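Local coordinates for protein MdcA (Pseudomonas aeruginosa, PDB 5VIT) that probably acts as the transferase (alpha) subunit of malonate decarboxylase, exchanging the acyl group carried on the enzyme's acyl carrier protein, at residues A42-I47 with P75-D80; Q16-R21 with D183-V188; S69-D74 with F97-A102. All blocks are in the same frame, centred on the assembly; numbering follows the deposited sequence.

Contact 1 (A42-I47 with P75-D80); sequences ALEALI and PGKLHD
The side chains of E44 and K77 cross at about a right angle, and it is a lysine methylene, not the ammonium, that comes closest to the carboxylate: E44 OE2 lies 3.6 Å from K77 CD. K77 NZ stays 4.1 Å from E44 OE2, too far for a salt bridge, so the opposite charges probably add only a mild attraction. The other oxygen, OE1, is taken by the backbone N of D74, which ties the carboxylate to the residue just before P75, at the start of the loop. The second flat group sits farther along 75-80: D80 lies in plane at the edge of the H79 imidazole, with OD1 accepting from ND1 through its anti lone pair, while OD2 pairs with R103.

Deeper down, L78 makes most of the apolar contact. With CG anti to the carbonyl carbon (chi1 -69°) and the chain extended beyond it, its two methyls are carried to two carbonyls at the end of the helix. CD1 approaches the carbonyl O of L43 at 3.5 Å, an oxygen that also receives I47 N; CD2 comes to 3.2 Å from I47 O. I47, the first residue to leave helical geometry, crosses L78 at about a right angle and sets CG2 3.9 Å from L78 CD2.

Here the C-terminal end of helix 39-46 is packed against the loop that leads into strand 81-85. That loop is the return of a beta-alpha-beta crossover, strand 52-55 to helix 64-70 to strand 81-85, in a parallel sheet consistent with a Rossmann-like fold.

Contact 2 (Q16-R21 with D183-V188); sequences QEKQRR and DGIVIV
K18 lays its hydrocarbon chain along the backbone where D183 and G184 lead into the strand. CB is 3.5 Å from D183 O, and farther out CE comes to 3.4 Å from G184 O, so carbon after carbon runs past the two carbonyls. With CG anti to the backbone N (chi1 -169°) and everything beyond it extended, the chain runs from D183 O to G184 O. On the way CG brushes I185 CG1 at 4.0 Å.

One helical turn on, R21 meets the tip of the same isoleucine branch. The terminal methyl CD1 of I185 lies 3.7 Å from R21 CD and nearly as close to its CB, so the isoleucine tip is met by the aliphatic half of the arginine, the two side chains slanting across each other.

What positions these two basic residues is a second layer of charge. R21 NE gives a nearly straight bond (170°) to OE2 of E17, 2.8 Å away and within the guanidinium plane, reached on the anti side of the carboxylate. E17 is shared: its OE1 makes an ion pair with R20 NH1, but from well out of that guanidinium plane, so this link is electrostatic only. R21 NH1 goes on to D51 and to the carbonyl O of L46. The ammonium of K18 ends on D211, whose other oxygen takes V186 N, so one aspartate fastens both the lysine tip and the strand.

Helix 13-23 thus packs against the start of strand 185-190. That strand runs parallel between 149-154 and 212-215, and helix 39-46 flanks it, with L46 against I185 and L43 against I187.

Contact 3 (S69-D74 with F97-A102); sequences SLARVD and FELGIA
I101 makes the close-packed part of this contact by sending one methyl in among backbone carbonyls. Its CD1 lies 3.6 Å from L70 O and 3.8 Å from both A71 O and V73 O, so the carbonyls of L70, A71 and V73 all come close to this one methyl. The reach comes from an extended side chain: CG1 is anti to the carbonyl carbon (chi1 -50°) and CD1 continues straight on from it. L70 and V73 add apolar flanks at longer range, both buried, and L96 of helix 91-98 packs on L70, A71 and I101. Also buried, but within 97-102 itself, A102 CB sits over the centre of one face of the F97 ring, with M83 of strand 81-85 touching both residues.

Both partners are chain reversals where a helix ends. Residues L70 to V73 form a type I beta turn, closed by V73 N on L70 O, so that the oxygen serving this bond also faces the I101 methyl. Across from it G100, where the chain leaves helical geometry, forms a Schellman motif with positive phi (81°); the chain reverses there between L99 and I101, and both of these point toward 69-74. These are the helix exits of two consecutive beta-alpha-beta units, one leading to strand 81-85 and the other to strand 102-107 of the same parallel sheet.

Toward solvent the contact thins to a single methyl-carbonyl approach. That one is close, with CD1 of the exposed L99 3.3 Å from A71 O, but the apolar touch beside it, L99 CD1 to CB of the partly exposed A71, is a slack 4.4 Å.

All three contacts lie well away from the centre of the chain, in the eight-stranded parallel sheet region near the N-terminus. In sequence the segments run 16-21, 42-47, 69-74, 75-80, 97-102 and 183-188: contact 2 spans the other two, while contacts 1 and 3 interleave, since 75-80 directly follows 69-74. The centres of contacts 1 and 3 are about 9 Å apart, with L78 packed on V73 and H79 CB near G100 O. Contacts 1 and 2, about 14 Å apart between centres, meet where L46 packs on I187. The centres of contacts 2 and 3 are about 20 Å apart and their nearest atoms about 8 Å. Helix 39-46 sits between the N-terminal helix, strand 185-190 and the first crossover loop.

Contact 1 (A42-I47 with P75-D80)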
loop_
_atom_site.group_PDB
_atom_site.type_symbol
_atom_site.label_atom_id
_atom_site.label_comp_id
_atom_site.label_asym_id
_atom_site.label_seq_id
_atom_site.Cartn_x
_atom_site.Cartn_y
_atom_site.Cartn_z
ATOM N N ALA A 42 2.985 -38.880 48.355
ATOM C CA ALA A 42 3.005 -37.518 48.865
ATOM C C ALA A 42 1.920 -36.677 48.190
ATOM O O ALA A 42 1.232 -35.914 48.849
ATOM C CB ALA A 42 4.375 -36.893 48.656
ATOM N N LEU A 43 1.758 -36.837 46.879
ATOM C CA LEU A 43 0.797 -36.032 46.137
ATOM C C LEU A 43 -0.644 -36.348 46.546
ATOM O O LEU A 43 -1.494 -35.460 46.546
ATOM C CB LEU A 43 0.968 -36.238 44.634
ATOM C CG LEU A 43 2.261 -35.778 43.956
ATOM C CD1 LEU A 43 2.162 -36.038 42.470
ATOM C CD2 LEU A 43 2.535 -34.311 44.219
ATOM N N GLU A 44 -0.914 -37.604 46.897
ATOM C CA GLU A 44 -2.247 -38.017 47.357
ATOM C C GLU A 44 -2.513 -37.573 48.802
ATOM O O GLU A 44 -3.666 -37.468 49.235
ATOM C CB GLU A 44 -2.412 -39.541 47.227
ATOM C CG GLU A 44 -2.353 -40.058 45.783
ATOM C CD GLU A 44 -2.428 -41.578 45.674
ATOM O OE1 GLU A 44 -2.722 -42.092 44.567
ATOM O OE2 GLU A 44 -2.191 -42.259 46.692
ATOM N N ALA A 45 -1.448 -37.310 49.549
ATOM C CA ALA A 45 -1.591 -36.734 50.885
ATOM C C ALA A 45 -1.753 -35.211 50.854
ATOM O O ALA A 45 -2.620 -34.665 51.537
ATOM C CB ALA A 45 -0.404 -37.101 51.747
ATOM N N LEU A 46 -0.924 -34.531 50.062
ATOM C CA LEU A 46 -0.847 -33.071 50.108
ATOM C C LEU A 46 -1.963 -32.358 49.334
ATOM O O LEU A 46 -2.312 -31.225 49.644
ATOM C CB LEU A 46 0.506 -32.611 49.584
ATOM C CG LEU A 46 1.694 -33.054 50.436
ATOM C CD1 LEU A 46 2.978 -32.622 49.761
ATOM C CD2 LEU A 46 1.588 -32.472 51.841
ATOM N N ILE A 47 -2.503 -33.020 48.324
ATOM C CA ILE A 47 -3.583 -32.469 47.523
ATOM C C ILE A 47 -4.893 -33.110 47.949
ATOM O O ILE A 47 -4.921 -34.286 48.317
ATOM C CB ILE A 47 -3.336 -32.713 46.033
ATOM C CG1 ILE A 47 -2.019 -32.059 45.614
ATOM C CG2 ILE A 47 -4.496 -32.212 45.200
ATOM C CD1 ILE A 47 -1.494 -32.532 44.267
ATOM N N PRO A 75 -7.332 -42.164 41.169
ATOM C CA PRO A 75 -8.455 -41.254 40.900
ATOM C C PRO A 75 -9.566 -41.366 41.933
ATOM O O PRO A 75 -10.482 -40.544 41.933
ATOM C CB PRO A 75 -8.960 -41.698 39.515
ATOM C CG PRO A 75 -7.835 -42.467 38.917
ATOM C CD PRO A 75 -7.148 -43.137 40.079
ATOM N N GLY A 76 -9.496 -42.374 42.796
ATOM C CA GLY A 76 -10.486 -42.523 43.843
ATOM C C GLY A 76 -10.073 -41.707 45.047
ATOM O O GLY A 76 -10.839 -41.551 45.994
ATOM N N LYS A 77 -8.845 -41.195 45.009
ATOM C CA LYS A 77 -8.312 -40.359 46.079
ATOM C C LYS A 77 -8.206 -38.911 45.614
ATOM O O LYS A 77 -8.514 -37.978 46.362
ATOM C CB LYS A 77 -6.943 -40.864 46.540
ATOM C CG LYS A 77 -6.961 -42.244 47.168
ATOM C CD LYS A 77 -5.624 -42.557 47.828
ATOM C CE LYS A 77 -5.724 -43.775 48.731
ATOM N NZ LYS A 77 -4.503 -43.950 49.558
ATOM N N LEU A 78 -7.763 -38.727 44.374
ATOM C CA LEU A 78 -7.720 -37.398 43.789
ATOM C C LEU A 78 -8.561 -37.369 42.534
ATOM O O LEU A 78 -8.286 -38.055 41.559
ATOM C CB LEU A 78 -6.287 -36.968 43.489
ATOM C CG LEU A 78 -5.414 -36.709 44.715
ATOM C CD1 LEU A 78 -4.040 -36.210 44.295
ATOM C CD2 LEU A 78 -6.089 -35.711 45.640
ATOM N N HIS A 79 -9.610 -36.567 42.585
ATOM C CA HIS A 79 -10.530 -36.415 41.472
ATOM C C HIS A 79 -11.060 -34.996 41.543
ATOM O O HIS A 79 -10.902 -34.318 42.567
ATOM C CB HIS A 79 -11.663 -37.433 41.561
ATOM C CG HIS A 79 -12.313 -37.463 42.906
ATOM N ND1 HIS A 79 -13.323 -36.596 43.260
ATOM C CD2 HIS A 79 -12.057 -38.214 44.000
ATOM C CE1 HIS A 79 -13.683 -36.832 44.511
ATOM N NE2 HIS A 79 -12.925 -37.805 44.984
ATOM N N ASP A 80 -11.659 -34.538 40.451
ATOM C CA ASP A 80 -12.305 -33.232 40.451
ATOM C C ASP A 80 -11.324 -32.086 40.740
ATOM O O ASP A 80 -11.696 -31.049 41.286
ATOM C CB ASP A 80 -13.456 -33.231 41.465
ATOM C CG ASP A 80 -14.583 -34.165 41.056
ATOM O OD1 ASP A 80 -14.644 -35.319 41.549
ATOM O OD2 ASP A 80 -15.397 -33.739 40.210
#

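Contact 2 (Q16-R21 with D183-V188)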
loop_
_atom_site.group_PDB
_atom_site.type_symbol
_atom_site.label_atom_id
_atom_site.label_comp_id
_atom_site.label_asym_id
_atom_site.label_seq_id
_atom_site.Cartn_x
_atom_site.Cartn_y
_atom_site.Cartn_z
ATOM N N GLN A 16 -4.733 -23.946 59.282
ATOM C CA GLN A 16 -4.950 -25.202 59.994
ATOM C C GLN A 16 -5.008 -26.350 58.977
ATOM O O GLN A 16 -4.367 -27.382 59.172
ATOM C CB GLN A 16 -6.223 -25.140 60.864
ATOM C CG GLN A 16 -6.125 -24.127 62.041
ATOM C CD GLN A 16 -7.373 -24.090 62.941
ATOM O OE1 GLN A 16 -8.505 -23.974 62.462
ATOM N NE2 GLN A 16 -7.160 -24.181 64.253
ATOM N N GLU A 17 -5.733 -26.155 57.877
ATOM C CA GLU A 17 -5.824 -27.172 56.826
ATOM C C GLU A 17 -4.445 -27.503 56.244
ATOM O O GLU A 17 -4.127 -28.672 56.020
ATOM C CB GLU A 17 -6.784 -26.715 55.720
ATOM C CG GLU A 17 -6.708 -27.510 54.433
ATOM C CD GLU A 17 -7.238 -28.932 54.574
ATOM O OE1 GLU A 17 -7.913 -29.221 55.589
ATOM O OE2 GLU A 17 -6.981 -29.758 53.663
ATOM N N LYS A 18 -3.615 -26.485 56.027
ATOM C CA LYS A 18 -2.241 -26.729 55.586
ATOM C C LYS A 18 -1.481 -27.557 56.618
ATOM O O LYS A 18 -0.750 -28.485 56.272
ATOM C CB LYS A 18 -1.487 -25.422 55.333
ATOM C CG LYS A 18 -0.146 -25.631 54.632
ATOM C CD LYS A 18 0.709 -24.374 54.577
ATOM C CE LYS A 18 1.993 -24.633 53.823
ATOM N NZ LYS A 18 3.018 -23.578 54.034
ATOM N N GLN A 19 -1.654 -27.217 57.890
ATOM C CA GLN A 19 -0.947 -27.912 58.954
ATOM C C GLN A 19 -1.273 -29.414 58.966
ATOM O O GLN A 19 -0.381 -30.242 59.142
ATOM C CB GLN A 19 -1.274 -27.273 60.300
ATOM C CG GLN A 19 -0.061 -27.066 61.169
ATOM C CD GLN A 19 1.106 -26.467 60.404
ATOM O OE1 GLN A 19 1.074 -25.299 60.015
ATOM N NE2 GLN A 19 2.146 -27.268 60.180
ATOM N N ARG A 20 -2.541 -29.751 58.755
ATOM C CA ARG A 20 -2.995 -31.144 58.725
ATOM C C ARG A 20 -2.459 -31.901 57.504
ATOM O O ARG A 20 -2.139 -33.087 57.596
ATOM C CB ARG A 20 -4.532 -31.201 58.761
ATOM C CG ARG A 20 -5.175 -32.139 57.741
ATOM C CD ARG A 20 -6.700 -32.011 57.738
ATOM N NE ARG A 20 -7.321 -32.640 56.565
ATOM C CZ ARG A 20 -8.561 -32.386 56.138
ATOM N NH1 ARG A 20 -9.328 -31.514 56.783
ATOM N NH2 ARG A 20 -9.044 -33.001 55.064
ATOM N N ARG A 21 -2.357 -31.220 56.363
ATOM C CA ARG A 21 -1.801 -31.846 55.166
ATOM C C ARG A 21 -0.319 -32.161 55.372
ATOM O O ARG A 21 0.148 -33.247 55.021
ATOM C CB ARG A 21 -1.993 -30.950 53.935
ATOM C CG ARG A 21 -3.446 -30.750 53.514
ATOM C CD ARG A 21 -3.523 -29.921 52.234
ATOM N NE ARG A 21 -4.886 -29.571 51.836
ATOM C CZ ARG A 21 -5.242 -29.287 50.588
ATOM N NH1 ARG A 21 -4.343 -29.343 49.615
ATOM N NH2 ARG A 21 -6.498 -28.966 50.306
ATOM N N ASP A 183 -1.488 -19.802 52.457
ATOM C CA ASP A 183 -1.472 -21.086 53.160
ATOM C C ASP A 183 -1.654 -22.258 52.204
ATOM O O ASP A 183 -2.109 -23.323 52.609
ATOM C CB ASP A 183 -2.556 -21.120 54.255
ATOM C CG ASP A 183 -2.458 -19.926 55.218
ATOM O OD1 ASP A 183 -1.472 -19.876 55.984
ATOM O OD2 ASP A 183 -3.364 -19.044 55.204
ATOM N N GLY A 184 -1.320 -22.053 50.929
ATOM C CA GLY A 184 -1.383 -23.121 49.944
ATOM C C GLY A 184 -0.120 -23.962 50.024
ATOM O O GLY A 184 0.765 -23.655 50.815
ATOM N N ILE A 185 -0.022 -25.013 49.219
ATOM C CA ILE A 185 1.146 -25.889 49.292
ATOM C C ILE A 185 2.021 -25.836 48.023
ATOM O O ILE A 185 1.521 -26.052 46.915
ATOM C CB ILE A 185 0.702 -27.343 49.588
ATOM C CG1 ILE A 185 0.414 -27.482 51.090
ATOM C CG2 ILE A 185 1.763 -28.365 49.125
ATOM C CD1 ILE A 185 -0.096 -28.809 51.506
ATOM N N VAL A 186 3.314 -25.544 48.201
ATOM C CA VAL A 186 4.248 -25.394 47.078
ATOM C C VAL A 186 5.283 -26.526 46.961
ATOM O O VAL A 186 6.187 -26.655 47.790
ATOM C CB VAL A 186 5.018 -24.055 47.161
ATOM C CG1 VAL A 186 6.083 -23.994 46.066
ATOM C CG2 VAL A 186 4.056 -22.882 47.034
ATOM N N ILE A 187 5.163 -27.320 45.901
ATOM C CA ILE A 187 6.090 -28.422 45.648
ATOM C C ILE A 187 6.936 -28.121 44.423
ATOM O O ILE A 187 6.404 -27.869 43.342
ATOM C CB ILE A 187 5.354 -29.747 45.429
ATOM C CG1 ILE A 187 4.382 -30.031 46.578
ATOM C CG2 ILE A 187 6.343 -30.895 45.291
ATOM C CD1 ILE A 187 3.428 -31.168 46.271
ATOM N N VAL A 188 8.252 -28.161 44.598
ATOM C CA VAL A 188 9.200 -27.851 43.538
ATOM C C VAL A 188 10.033 -29.088 43.169
ATOM O O VAL A 188 10.674 -29.690 44.028
ATOM C CB VAL A 188 10.124 -26.686 43.976
ATOM C CG1 VAL A 188 11.173 -26.369 42.926
ATOM C CG2 VAL A 188 9.290 -25.447 44.295
#

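Contact 3 (S69-D74 with F97-A102)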
loop_
_atom_site.group_PDB
_atom_site.type_symbol
_atom_site.label_atom_id
_atom_site.label_comp_id
_atom_site.label_asym_id
_atom_site.label_seq_id
_atom_site.Cartn_x
_atom_site.Cartn_y
_atom_site.Cartn_z
ATOM N N SER A 69 3.987 -37.804 37.651
ATOM C CA SER A 69 3.680 -38.403 38.948
ATOM C C SER A 69 2.228 -38.159 39.358
ATOM O O SER A 69 1.614 -39.016 39.983
ATOM C CB SER A 69 4.613 -37.863 40.020
ATOM O OG SER A 69 5.964 -37.974 39.625
ATOM N N LEU A 70 1.684 -36.992 39.011
ATOM C CA LEU A 70 0.281 -36.687 39.295
ATOM C C LEU A 70 -0.636 -37.621 38.501
ATOM O O LEU A 70 -1.690 -38.033 38.985
ATOM C CB LEU A 70 -0.042 -35.216 38.971
ATOM C CG LEU A 70 -1.436 -34.650 39.293
ATOM C CD1 LEU A 70 -1.735 -34.798 40.768
ATOM C CD2 LEU A 70 -1.544 -33.166 38.896
ATOM N N ALA A 71 -0.227 -37.956 37.281
ATOM C CA ALA A 71 -1.050 -38.796 36.417
ATOM C C ALA A 71 -1.084 -40.261 36.886
ATOM O O ALA A 71 -1.893 -41.049 36.403
ATOM C CB ALA A 71 -0.557 -38.712 34.980
ATOM N N ARG A 72 -0.208 -40.613 37.823
ATOM C CA ARG A 72 -0.131 -41.973 38.358
ATOM C C ARG A 72 -0.858 -42.071 39.691
ATOM O O ARG A 72 -0.635 -42.994 40.472
ATOM C CB ARG A 72 1.327 -42.403 38.540
ATOM C CG ARG A 72 2.160 -42.371 37.277
ATOM C CD ARG A 72 3.615 -42.747 37.558
ATOM N NE ARG A 72 3.819 -44.197 37.580
ATOM C CZ ARG A 72 3.902 -44.935 38.686
ATOM N NH1 ARG A 72 3.815 -44.365 39.879
ATOM N NH2 ARG A 72 4.083 -46.246 38.596
ATOM N N VAL A 73 -1.715 -41.094 39.954
ATOM C CA VAL A 73 -2.409 -41.000 41.228
ATOM C C VAL A 73 -3.724 -41.784 41.172
ATOM O O VAL A 73 -4.322 -41.923 40.101
ATOM C CB VAL A 73 -2.642 -39.501 41.601
ATOM C CG1 VAL A 73 -3.812 -39.322 42.521
ATOM C CG2 VAL A 73 -1.380 -38.904 42.217
ATOM N N ASP A 74 -4.144 -42.319 42.319
ATOM C CA ASP A 74 -5.413 -43.032 42.434
ATOM C C ASP A 74 -6.597 -42.075 42.295
ATOM O O ASP A 74 -6.860 -41.281 43.198
ATOM C CB ASP A 74 -5.471 -43.778 43.778
ATOM C CG ASP A 74 -6.763 -44.574 43.967
ATOM O OD1 ASP A 74 -7.419 -44.927 42.963
ATOM O OD2 ASP A 74 -7.116 -44.864 45.132
ATOM N N PHE A 97 -7.451 -35.616 32.827
ATOM C CA PHE A 97 -8.879 -35.443 32.618
ATOM C C PHE A 97 -9.512 -36.742 32.147
ATOM O O PHE A 97 -10.599 -37.121 32.593
ATOM C CB PHE A 97 -9.132 -34.304 31.617
ATOM C CG PHE A 97 -8.704 -32.949 32.134
ATOM C CD1 PHE A 97 -7.376 -32.553 32.066
ATOM C CD2 PHE A 97 -9.624 -32.091 32.724
ATOM C CE1 PHE A 97 -6.980 -31.326 32.566
ATOM C CE2 PHE A 97 -9.233 -30.857 33.217
ATOM C CZ PHE A 97 -7.912 -30.474 33.137
ATOM N N GLU A 98 -8.814 -37.424 31.250
ATOM C CA GLU A 98 -9.257 -38.714 30.745
ATOM C C GLU A 98 -9.304 -39.730 31.880
ATOM O O GLU A 98 -10.239 -40.518 31.981
ATOM C CB GLU A 98 -8.322 -39.183 29.629
ATOM C CG GLU A 98 -8.987 -39.968 28.519
ATOM C CD GLU A 98 -8.148 -39.978 27.251
ATOM O OE1 GLU A 98 -8.188 -38.979 26.497
ATOM O OE2 GLU A 98 -7.434 -40.973 27.016
ATOM N N LEU A 99 -8.301 -39.689 32.750
ATOM C CA LEU A 99 -8.213 -40.637 33.851
ATOM C C LEU A 99 -9.217 -40.327 34.959
ATOM O O LEU A 99 -9.391 -41.127 35.883
ATOM C CB LEU A 99 -6.791 -40.653 34.429
ATOM C CG LEU A 99 -5.639 -41.169 33.561
ATOM C CD1 LEU A 99 -4.305 -40.799 34.181
ATOM C CD2 LEU A 99 -5.719 -42.667 33.399
ATOM N N GLY A 100 -9.859 -39.161 34.885
ATOM C CA GLY A 100 -10.802 -38.739 35.918
ATOM C C GLY A 100 -10.174 -38.141 37.172
ATOM O O GLY A 100 -10.808 -38.060 38.225
ATOM N N ILE A 101 -8.920 -37.722 37.062
ATOM C CA ILE A 101 -8.228 -37.041 38.160
ATOM C C ILE A 101 -8.587 -35.548 38.197
ATOM O O ILE A 101 -8.742 -34.953 39.267
ATOM C CB ILE A 101 -6.705 -37.205 38.027
ATOM C CG1 ILE A 101 -6.365 -38.692 37.820
ATOM C CG2 ILE A 101 -5.976 -36.587 39.237
ATOM C CD1 ILE A 101 -4.878 -39.003 37.672
ATOM N N ALA A 102 -8.714 -34.964 37.010
ATOM C CA ALA A 102 -9.028 -33.554 36.856
ATOM C C ALA A 102 -10.369 -33.379 36.150
ATOM O O ALA A 102 -10.778 -34.224 35.356
ATOM C CB ALA A 102 -7.906 -32.833 36.075
#